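Local coordinates for citrate lyase subunit beta-like protein (Mycobacterium tuberculosis H37Rv, PDB 6CHU) that acts as a magnesium-dependent lyase with a TIM-barrel fold, a bifunctional enzyme of itaconate dissimilation and leucine catabolism, at residues 16-21 with 38-43; 109-114 with 134-139; 197-202 with 223-228. All blocks are in the same frame, centred on the assembly; numbering follows the deposited sequence.

The three contacts sample three parts of one closed eight-stranded barrel. Contact 1 pairs the first two strands and is the one nearest the catalytic pocket: the side chain of Phe20 comes within about 4 Å of a bound acetate and about 7 Å of the magnesium ion, which Glu120 and Asp146 bind. Contact 2 lies where the fifth and sixth strands begin, its centre about 18 Å from that of contact 1. Contact 3 joins helices 196-209 and 221-228, consecutive on the outside of the barrel, and touches contact 1 through Val225 CG1, 3.7 Å from Pro16 O. Contacts 2 and 3 lie on opposite sides of the chain's centre, their centres about 30 Å apart.

Contact 1. Residues 16-21 with 38-43; sequences PGWLFC and VVILDL
Val38 lies beneath the indole of Trp18, its CB 3.5 Å from the centroid of the five-membered ring and only 4° off the normal, a CH-pi contact over the face. With CG of Trp18 anti to its carbonyl carbon (chi1 -69°), the ring lies alongside the valine and both CG1 and CG2 of Val38 touch it. The backbone opens with a weak bond from Val38 N to Gly17 O, while Val38 O accepts from Leu19 N at 2.9 Å. Val39 turns to the other face, where its CG1 packs 4.1 Å from Cys21 CB and helix 29-35 covers both. Ile40 returns to the tryptophan side and splits its branches: CG1 meets Trp18 CE3, CG2 touches Phe20 CE1 at 3.5 Å, and CD1 sits over the centre of the Phe20 ring, 4.0 Å from its centroid. Its N and O bond Leu19 O and Cys21 N, the latter with a nearly straight N-H...O angle of 170°. Leu41 follows Val39 outward, setting CD2 4.3 Å from Cys21 CB. Asp42 closes the pairing through its N to Cys21 O at 3.0 Å; its carboxylate grips Glu44 N and Gly46 N and forms a salt bridge with the substrate-binding Arg72. Two parallel neighbours linked through helix 29-35 form the first beta-alpha-beta unit of a TIM barrel.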
loop_
_atom_site.group_PDB
_atom_site.type_symbol
_atom_site.label_atom_id
_atom_site.label_comp_id
_atom_site.label_asym_id
_atom_site.label_seq_id
_atom_site.Cartn_x
_atom_site.Cartn_y
_atom_site.Cartn_z
ATOM N N PRO A 16 -8.612 16.981 18.601
ATOM C CA PRO A 16 -8.025 15.729 18.109
ATOM C C PRO A 16 -7.703 14.704 19.184
ATOM O O PRO A 16 -7.241 13.611 18.841
ATOM C CB PRO A 16 -6.732 16.226 17.443
ATOM C CG PRO A 16 -6.314 17.390 18.313
ATOM C CD PRO A 16 -7.600 18.039 18.786
ATOM N N GLY A 17 -7.917 15.016 20.460
ATOM C CA GLY A 17 -7.491 14.111 21.508
ATOM C C GLY A 17 -8.623 13.247 22.011
ATOM O O GLY A 17 -9.444 13.693 22.817
ATOM N N TRP A 18 -8.671 12.010 21.536
ATOM C CA TRP A 18 -9.675 11.042 21.941
ATOM C C TRP A 18 -9.060 10.068 22.937
ATOM O O TRP A 18 -7.883 9.713 22.834
ATOM C CB TRP A 18 -10.213 10.277 20.733
ATOM C CG TRP A 18 -11.047 11.104 19.804
ATOM C CD1 TRP A 18 -10.915 12.436 19.525
ATOM C CD2 TRP A 18 -12.136 10.631 19.007
ATOM N NE1 TRP A 18 -11.868 12.819 18.595
ATOM C CE2 TRP A 18 -12.633 11.728 18.276
ATOM C CE3 TRP A 18 -12.746 9.384 18.856
ATOM C CZ2 TRP A 18 -13.717 11.613 17.399
ATOM C CZ3 TRP A 18 -13.830 9.273 17.983
ATOM C CH2 TRP A 18 -14.294 10.380 17.270
ATOM N N LEU A 19 -9.866 9.626 23.897
ATOM C CA LEU A 19 -9.338 8.865 25.028
ATOM C C LEU A 19 -10.236 7.672 25.320
ATOM O O LEU A 19 -11.422 7.847 25.619
ATOM C CB LEU A 19 -9.208 9.760 26.262
ATOM C CG LEU A 19 -8.825 9.078 27.572
ATOM C CD1 LEU A 19 -7.478 8.387 27.431
ATOM C CD2 LEU A 19 -8.789 10.086 28.703
ATOM N N PHE A 20 -9.667 6.467 25.244
ATOM C CA PHE A 20 -10.358 5.279 25.733
ATOM C C PHE A 20 -10.527 5.351 27.247
ATOM O O PHE A 20 -9.594 5.693 27.979
ATOM C CB PHE A 20 -9.582 4.005 25.393
ATOM C CG PHE A 20 -9.804 3.491 24.004
ATOM C CD1 PHE A 20 -11.006 2.878 23.647
ATOM C CD2 PHE A 20 -8.789 3.569 23.062
ATOM C CE1 PHE A 20 -11.193 2.386 22.359
ATOM C CE2 PHE A 20 -8.969 3.089 21.778
ATOM C CZ PHE A 20 -10.176 2.491 21.420
ATOM N N CYS A 21 -11.722 4.995 27.715
ATOM C CA CYS A 21 -11.989 4.787 29.136
ATOM C C CYS A 21 -12.767 3.484 29.256
ATOM O O CYS A 21 -13.884 3.384 28.709
ATOM C CB CYS A 21 -12.772 5.960 29.732
ATOM S SG CYS A 21 -13.140 5.826 31.493
ATOM N N VAL A 38 -12.817 13.887 23.047
ATOM C CA VAL A 38 -13.871 12.882 22.911
ATOM C C VAL A 38 -13.468 11.672 23.739
ATOM O O VAL A 38 -12.298 11.277 23.739
ATOM C CB VAL A 38 -14.100 12.477 21.435
ATOM C CG1 VAL A 38 -15.061 11.273 21.327
ATOM C CG2 VAL A 38 -14.650 13.636 20.642
ATOM N N VAL A 39 -14.426 11.089 24.449
ATOM C CA VAL A 39 -14.193 9.880 25.229
ATOM C C VAL A 39 -14.766 8.693 24.467
ATOM O O VAL A 39 -15.899 8.753 23.965
ATOM C CB VAL A 39 -14.825 9.990 26.624
ATOM C CG1 VAL A 39 -14.737 8.665 27.361
ATOM C CG2 VAL A 39 -14.148 11.102 27.431
ATOM N N ILE A 40 -14.001 7.611 24.392
ATOM C CA ILE A 40 -14.484 6.338 23.862
ATOM C C ILE A 40 -14.760 5.443 25.063
ATOM O O ILE A 40 -13.830 4.891 25.662
ATOM C CB ILE A 40 -13.475 5.681 22.915
ATOM C CG1 ILE A 40 -13.031 6.640 21.807
ATOM C CG2 ILE A 40 -14.088 4.411 22.309
ATOM C CD1 ILE A 40 -11.741 6.181 21.108
ATOM N N LEU A 41 -16.032 5.282 25.427
ATOM C CA LEU A 41 -16.374 4.358 26.503
ATOM C C LEU A 41 -16.309 2.950 25.930
ATOM O O LEU A 41 -16.955 2.653 24.916
ATOM C CB LEU A 41 -17.749 4.668 27.096
ATOM C CG LEU A 41 -17.873 6.000 27.851
ATOM C CD1 LEU A 41 -19.338 6.287 28.199
ATOM C CD2 LEU A 41 -17.019 6.035 29.128
ATOM N N ASP A 42 -15.493 2.101 26.546
ATOM C CA ASP A 42 -15.047 0.866 25.924
ATOM C C ASP A 42 -15.763 -0.328 26.537
ATOM O O ASP A 42 -15.659 -0.565 27.745
ATOM C CB ASP A 42 -13.537 0.717 26.076
ATOM C CG ASP A 42 -12.974 -0.372 25.203
ATOM O OD1 ASP A 42 -13.710 -0.869 24.309
ATOM O OD2 ASP A 42 -11.791 -0.725 25.406
ATOM N N LEU A 43 -16.468 -1.087 25.699
ATOM C CA LEU A 43 -17.018 -2.380 26.085
ATOM C C LEU A 43 -16.187 -3.547 25.560
ATOM O O LEU A 43 -16.478 -4.703 25.905
ATOM C CB LEU A 43 -18.463 -2.516 25.572
ATOM C CG LEU A 43 -19.461 -1.440 26.005
ATOM C CD1 LEU A 43 -20.771 -1.627 25.204
ATOM C CD2 LEU A 43 -19.735 -1.520 27.499
#

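Contact 2. Residues 109-114 with 134-139; sequences ELAPRD and ADPTVG. With EDO (1,2-ethanediol), chain G.
Asp114 and Val138, at the starts of strands 114-119 and 137-142, meet at about a right angle. In Val138, CG1 lies anti to the carbonyl carbon (chi1 -61°), which sets this methyl 3.7 Å from Asp114 CG; CG2, wedged between the backbone N and the carbonyl carbon, reaches Asp114 CB instead. The CG1 methyl thus lies over a face of the carboxylate, while OD2 of the aspartate accepts a hydrogen bond from the backbone N of His8, part of the N-terminal histidine tag. Pro136, the third residue of a type I turn running from Ala134 to Thr137, supplies the second point of touch. Its CB lies 3.5 Å from Arg113 O, and its CG is 4.1 Å from Ala111 CB, with Val107 and Val115 packing against the same proline.

Arg113 turns its long side chain away from the facing loop. Extended from CG to NE, it then bends at chi4 (92°), which turns the guanidinium back toward its own loop. There NH1 donates to Leu110 O at 3.0 Å, approaching from above the carbonyl plane, and the same oxygen also takes Arg113 N at 2.9 Å. This double grip ties together a loop that contains a cis peptide before Pro112. The NE of Arg113 donates to O2 of an ethanediol at 3.0 Å, a molecule probably from the crystallisation liquor. Between the two segments themselves there is no hydrogen bond, only van der Waals packing; sheet pairing begins just past Asp114, where Val115 bonds the backbones of Pro136 and Val138.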
loop_
_atom_site.group_PDB
_atom_site.type_symbol
_atom_site.label_atom_id
_atom_site.label_comp_id
_atom_site.label_asym_id
_atom_site.label_seq_id
_atom_site.Cartn_x
_atom_site.Cartn_y
_atom_site.Cartn_z
ATOM N N GLU A 109 -24.983 -3.485 9.463
ATOM C CA GLU A 109 -25.882 -4.076 10.452
ATOM C C GLU A 109 -25.974 -3.260 11.736
ATOM O O GLU A 109 -26.787 -3.598 12.604
ATOM C CB GLU A 109 -25.480 -5.523 10.757
ATOM C CG GLU A 109 -24.129 -5.718 11.398
ATOM C CD GLU A 109 -23.805 -7.189 11.617
ATOM O OE1 GLU A 109 -22.691 -7.504 12.097
ATOM O OE2 GLU A 109 -24.667 -8.032 11.295
ATOM N N LEU A 110 -25.191 -2.191 11.859
ATOM C CA LEU A 110 -25.278 -1.266 12.977
ATOM C C LEU A 110 -26.143 -0.042 12.683
ATOM O O LEU A 110 -26.379 0.751 13.598
ATOM C CB LEU A 110 -23.872 -0.812 13.393
ATOM C CG LEU A 110 -22.929 -1.956 13.794
ATOM C CD1 LEU A 110 -21.487 -1.471 14.057
ATOM C CD2 LEU A 110 -23.499 -2.704 15.013
ATOM N N ALA A 111 -26.589 0.147 11.441
ATOM C CA ALA A 111 -27.563 1.188 11.153
ATOM C C ALA A 111 -28.751 1.037 12.097
ATOM O O ALA A 111 -29.141 -0.095 12.422
ATOM C CB ALA A 111 -28.035 1.104 9.697
ATOM N N PRO A 112 -29.368 2.142 12.549
ATOM C CA PRO A 112 -29.166 3.539 12.137
ATOM C C PRO A 112 -28.090 4.287 12.932
ATOM O O PRO A 112 -28.086 5.515 12.912
ATOM C CB PRO A 112 -30.540 4.165 12.399
ATOM C CG PRO A 112 -31.035 3.425 13.613
ATOM C CD PRO A 112 -30.459 2.017 13.534
ATOM N N ARG A 113 -27.200 3.570 13.613
ATOM C CA ARG A 113 -26.127 4.223 14.357
ATOM C C ARG A 113 -25.049 4.748 13.412
ATOM O O ARG A 113 -24.872 4.248 12.297
ATOM C CB ARG A 113 -25.508 3.248 15.364
ATOM C CG ARG A 113 -26.516 2.695 16.366
ATOM C CD ARG A 113 -25.994 1.430 17.068
ATOM N NE ARG A 113 -27.074 0.732 17.763
ATOM C CZ ARG A 113 -27.807 -0.235 17.214
ATOM N NH1 ARG A 113 -27.570 -0.631 15.967
ATOM N NH2 ARG A 113 -28.769 -0.820 17.912
ATOM N N ASP A 114 -24.343 5.793 13.854
ATOM C CA ASP A 114 -23.107 6.210 13.201
ATOM C C ASP A 114 -21.977 5.300 13.661
ATOM O O ASP A 114 -21.927 4.901 14.828
ATOM C CB ASP A 114 -22.772 7.670 13.531
ATOM C CG ASP A 114 -23.658 8.675 12.784
ATOM O OD1 ASP A 114 -24.455 8.276 11.899
ATOM O OD2 ASP A 114 -23.550 9.881 13.088
ATOM N N ALA A 134 -19.393 2.531 3.296
ATOM C CA ALA A 134 -20.678 2.104 3.853
ATOM C C ALA A 134 -21.431 3.296 4.434
ATOM O O ALA A 134 -20.844 4.158 5.079
ATOM C CB ALA A 134 -20.453 1.039 4.929
ATOM N N ASP A 135 -22.749 3.335 4.207
ATOM C CA ASP A 135 -23.526 4.513 4.594
ATOM C C ASP A 135 -23.417 4.894 6.074
ATOM O O ASP A 135 -23.400 6.103 6.364
ATOM C CB ASP A 135 -24.996 4.314 4.195
ATOM C CG ASP A 135 -25.278 4.708 2.744
ATOM O OD1 ASP A 135 -24.396 5.296 2.081
ATOM O OD2 ASP A 135 -26.400 4.430 2.268
ATOM N N PRO A 136 -23.354 3.967 7.043
ATOM C CA PRO A 136 -23.225 4.396 8.449
ATOM C C PRO A 136 -21.861 4.945 8.828
ATOM O O PRO A 136 -21.747 5.551 9.902
ATOM C CB PRO A 136 -23.533 3.116 9.241
ATOM C CG PRO A 136 -24.336 2.276 8.284
ATOM C CD PRO A 136 -23.644 2.522 6.976
ATOM N N THR A 137 -20.823 4.739 8.016
ATOM C CA THR A 137 -19.467 5.055 8.454
ATOM C C THR A 137 -19.279 6.563 8.559
ATOM O O THR A 137 -19.610 7.309 7.631
ATOM C CB THR A 137 -18.441 4.463 7.489
ATOM O OG1 THR A 137 -18.578 3.035 7.455
ATOM C CG2 THR A 137 -17.005 4.827 7.915
ATOM N N VAL A 138 -18.770 7.015 9.705
ATOM C CA VAL A 138 -18.361 8.406 9.865
ATOM C C VAL A 138 -16.872 8.548 10.134
ATOM O O VAL A 138 -16.357 9.676 10.079
ATOM C CB VAL A 138 -19.172 9.122 10.971
ATOM C CG1 VAL A 138 -20.664 9.133 10.618
ATOM C CG2 VAL A 138 -18.930 8.485 12.349
ATOM N N GLY A 139 -16.162 7.457 10.394
ATOM C CA GLY A 139 -14.728 7.519 10.620
ATOM C C GLY A 139 -14.086 6.165 10.441
ATOM O O GLY A 139 -14.746 5.123 10.540
HETATM C C1 EDO G . -29.575 3.940 21.159
HETATM O O1 EDO G . -29.125 5.179 21.727
HETATM C C2 EDO G . -28.376 3.186 20.602
HETATM O O2 EDO G . -28.837 2.108 19.784
#

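Contact 3. Residues 197-202 with 223-228; sequences EGLQEE and PVVRKA
In both Leu199 and Val224 the branch that matters stands anti to the backbone N: CG of the leucine at chi1 174°, CG1 of the valine at -178°. These torsions carry the two groups into the space between helices 196-209 and 221-228, where they meet at a slant. Leu199 CD2 lies 3.9 Å from Val224 CB and equally near its CG1, so one methyl of the leucine rests against the shoulder of the valine. The other methyl, CD1, reaches inward to Val225 CG2 at 4.3 Å. Val225 in turn packs on Thr214 and Cys216 of strand 213-216, which connects the two helices in sequence, so the contact continues from the helical layer down to the barrel.

Gln200 offers its stem to the partner helix. Val224 CG1 comes to 3.9 Å from Gln200 CA, so the valine methyl rests against the helix backbone, and the residue pair also gives the nearest approach of CA atoms, 6.1 Å. Beyond CG the glutamine is extended, and its amide NE2 comes only to 4.5 Å from Lys227 CE, a loose contact. One turn after Val224, the small methyl of Ala228 faces Gln200 O, and it also packs on Ala203 and Arg204 of helix 196-209.

The segment axes approach to 9.1 Å and run in broadly the same direction, crossing at -32°, as befits consecutive helices of the barrel wall. No hydrogen bond or salt bridge spans the two segments; aliphatic packing joins them, and Glu202 directs its charge to Arg157 and His190 instead.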
loop_
_atom_site.group_PDB
_atom_site.type_symbol
_atom_site.label_atom_id
_atom_site.label_comp_id
_atom_site.label_asym_id
_atom_site.label_seq_id
_atom_site.Cartn_x
_atom_site.Cartn_y
_atom_site.Cartn_z
ATOM N N GLU A 197 8.173 11.034 23.941
ATOM C CA GLU A 197 8.926 11.395 22.741
ATOM C C GLU A 197 8.361 10.698 21.506
ATOM O O GLU A 197 8.101 11.336 20.473
ATOM C CB GLU A 197 10.406 11.051 22.932
ATOM C CG GLU A 197 11.278 11.315 21.718
ATOM C CD GLU A 197 12.707 10.824 21.904
ATOM O OE1 GLU A 197 12.927 9.923 22.743
ATOM O OE2 GLU A 197 13.611 11.340 21.212
ATOM N N GLY A 198 8.142 9.382 21.601
ATOM C CA GLY A 198 7.613 8.649 20.466
ATOM C C GLY A 198 6.212 9.090 20.083
ATOM O O GLY A 198 5.882 9.183 18.896
ATOM N N LEU A 199 5.369 9.366 21.084
ATOM C CA LEU A 199 4.019 9.849 20.802
ATOM C C LEU A 199 4.053 11.204 20.113
ATOM O O LEU A 199 3.283 11.455 19.178
ATOM C CB LEU A 199 3.211 9.942 22.091
ATOM C CG LEU A 199 1.820 10.566 21.950
ATOM C CD1 LEU A 199 0.915 9.723 21.046
ATOM C CD2 LEU A 199 1.202 10.742 23.326
ATOM N N GLN A 200 4.928 12.096 20.573
ATOM C CA GLN A 200 5.025 13.409 19.947
ATOM C C GLN A 200 5.346 13.281 18.463
ATOM O O GLN A 200 4.671 13.879 17.618
ATOM C CB GLN A 200 6.075 14.254 20.663
ATOM C CG GLN A 200 5.961 15.721 20.344
ATOM C CD GLN A 200 6.748 16.584 21.308
ATOM O OE1 GLN A 200 7.426 16.079 22.207
ATOM N NE2 GLN A 200 6.657 17.895 21.132
ATOM N N GLU A 201 6.361 12.473 18.130
ATOM C CA GLU A 201 6.756 12.293 16.735
ATOM C C GLU A 201 5.647 11.639 15.923
ATOM O O GLU A 201 5.420 11.994 14.759
ATOM C CB GLU A 201 8.027 11.447 16.661
ATOM C CG GLU A 201 9.214 12.027 17.415
ATOM C CD GLU A 201 10.457 11.168 17.267
ATOM O OE1 GLU A 201 10.368 10.109 16.606
ATOM O OE2 GLU A 201 11.518 11.553 17.808
ATOM N N GLU A 202 4.959 10.666 16.526
ATOM C CA GLU A 202 3.892 9.930 15.862
ATOM C C GLU A 202 2.686 10.819 15.585
ATOM O O GLU A 202 2.116 10.786 14.486
ATOM C CB GLU A 202 3.501 8.749 16.748
ATOM C CG GLU A 202 2.631 7.680 16.121
ATOM C CD GLU A 202 2.709 6.406 16.937
ATOM O OE1 GLU A 202 2.013 6.318 17.971
ATOM O OE2 GLU A 202 3.512 5.523 16.579
ATOM N N PRO A 223 -2.538 16.059 26.238
ATOM C CA PRO A 223 -1.824 17.316 25.951
ATOM C C PRO A 223 -0.802 17.173 24.842
ATOM O O PRO A 223 -0.620 18.100 24.039
ATOM C CB PRO A 223 -1.155 17.654 27.292
ATOM C CG PRO A 223 -1.978 16.966 28.307
ATOM C CD PRO A 223 -2.436 15.695 27.665
ATOM N N VAL A 224 -0.125 16.026 24.779
ATOM C CA VAL A 224 0.882 15.817 23.745
ATOM C C VAL A 224 0.230 15.834 22.370
ATOM O O VAL A 224 0.719 16.483 21.437
ATOM C CB VAL A 224 1.646 14.506 24.010
ATOM C CG1 VAL A 224 2.743 14.295 22.979
ATOM C CG2 VAL A 224 2.229 14.520 25.423
ATOM N N VAL A 225 -0.903 15.142 22.238
ATOM C CA VAL A 225 -1.630 15.083 20.973
ATOM C C VAL A 225 -2.134 16.467 20.577
ATOM O O VAL A 225 -1.958 16.905 19.435
ATOM C CB VAL A 225 -2.781 14.068 21.077
ATOM C CG1 VAL A 225 -3.796 14.281 19.951
ATOM C CG2 VAL A 225 -2.220 12.657 21.054
ATOM N N ARG A 226 -2.778 17.173 21.514
ATOM C CA ARG A 226 -3.312 18.495 21.198
ATOM C C ARG A 226 -2.215 19.437 20.718
ATOM O O ARG A 226 -2.417 20.207 19.771
ATOM C CB ARG A 226 -4.032 19.083 22.414
ATOM C CG ARG A 226 -5.384 18.444 22.708
ATOM C CD ARG A 226 -5.949 18.953 24.020
ATOM N NE ARG A 226 -7.327 18.526 24.233
ATOM C CZ ARG A 226 -7.921 18.525 25.420
ATOM N NH1 ARG A 226 -9.181 18.129 25.535
ATOM N NH2 ARG A 226 -7.250 18.913 26.495
ATOM N N LYS A 227 -1.045 19.393 21.356
ATOM C CA LYS A 227 0.063 20.231 20.904
ATOM C C LYS A 227 0.579 19.779 19.539
ATOM O O LYS A 227 0.961 20.611 18.707
ATOM C CB LYS A 227 1.193 20.215 21.933
ATOM C CG LYS A 227 2.393 21.080 21.560
ATOM C CD LYS A 227 3.412 21.120 22.691
ATOM C CE LYS A 227 4.715 21.775 22.255
ATOM N NZ LYS A 227 5.732 21.731 23.343
ATOM N N ALA A 228 0.592 18.468 19.283
ATOM C CA ALA A 228 1.154 17.970 18.031
ATOM C C ALA A 228 0.316 18.376 16.829
ATOM O O ALA A 228 0.836 18.450 15.710
ATOM C CB ALA A 228 1.283 16.448 18.073
#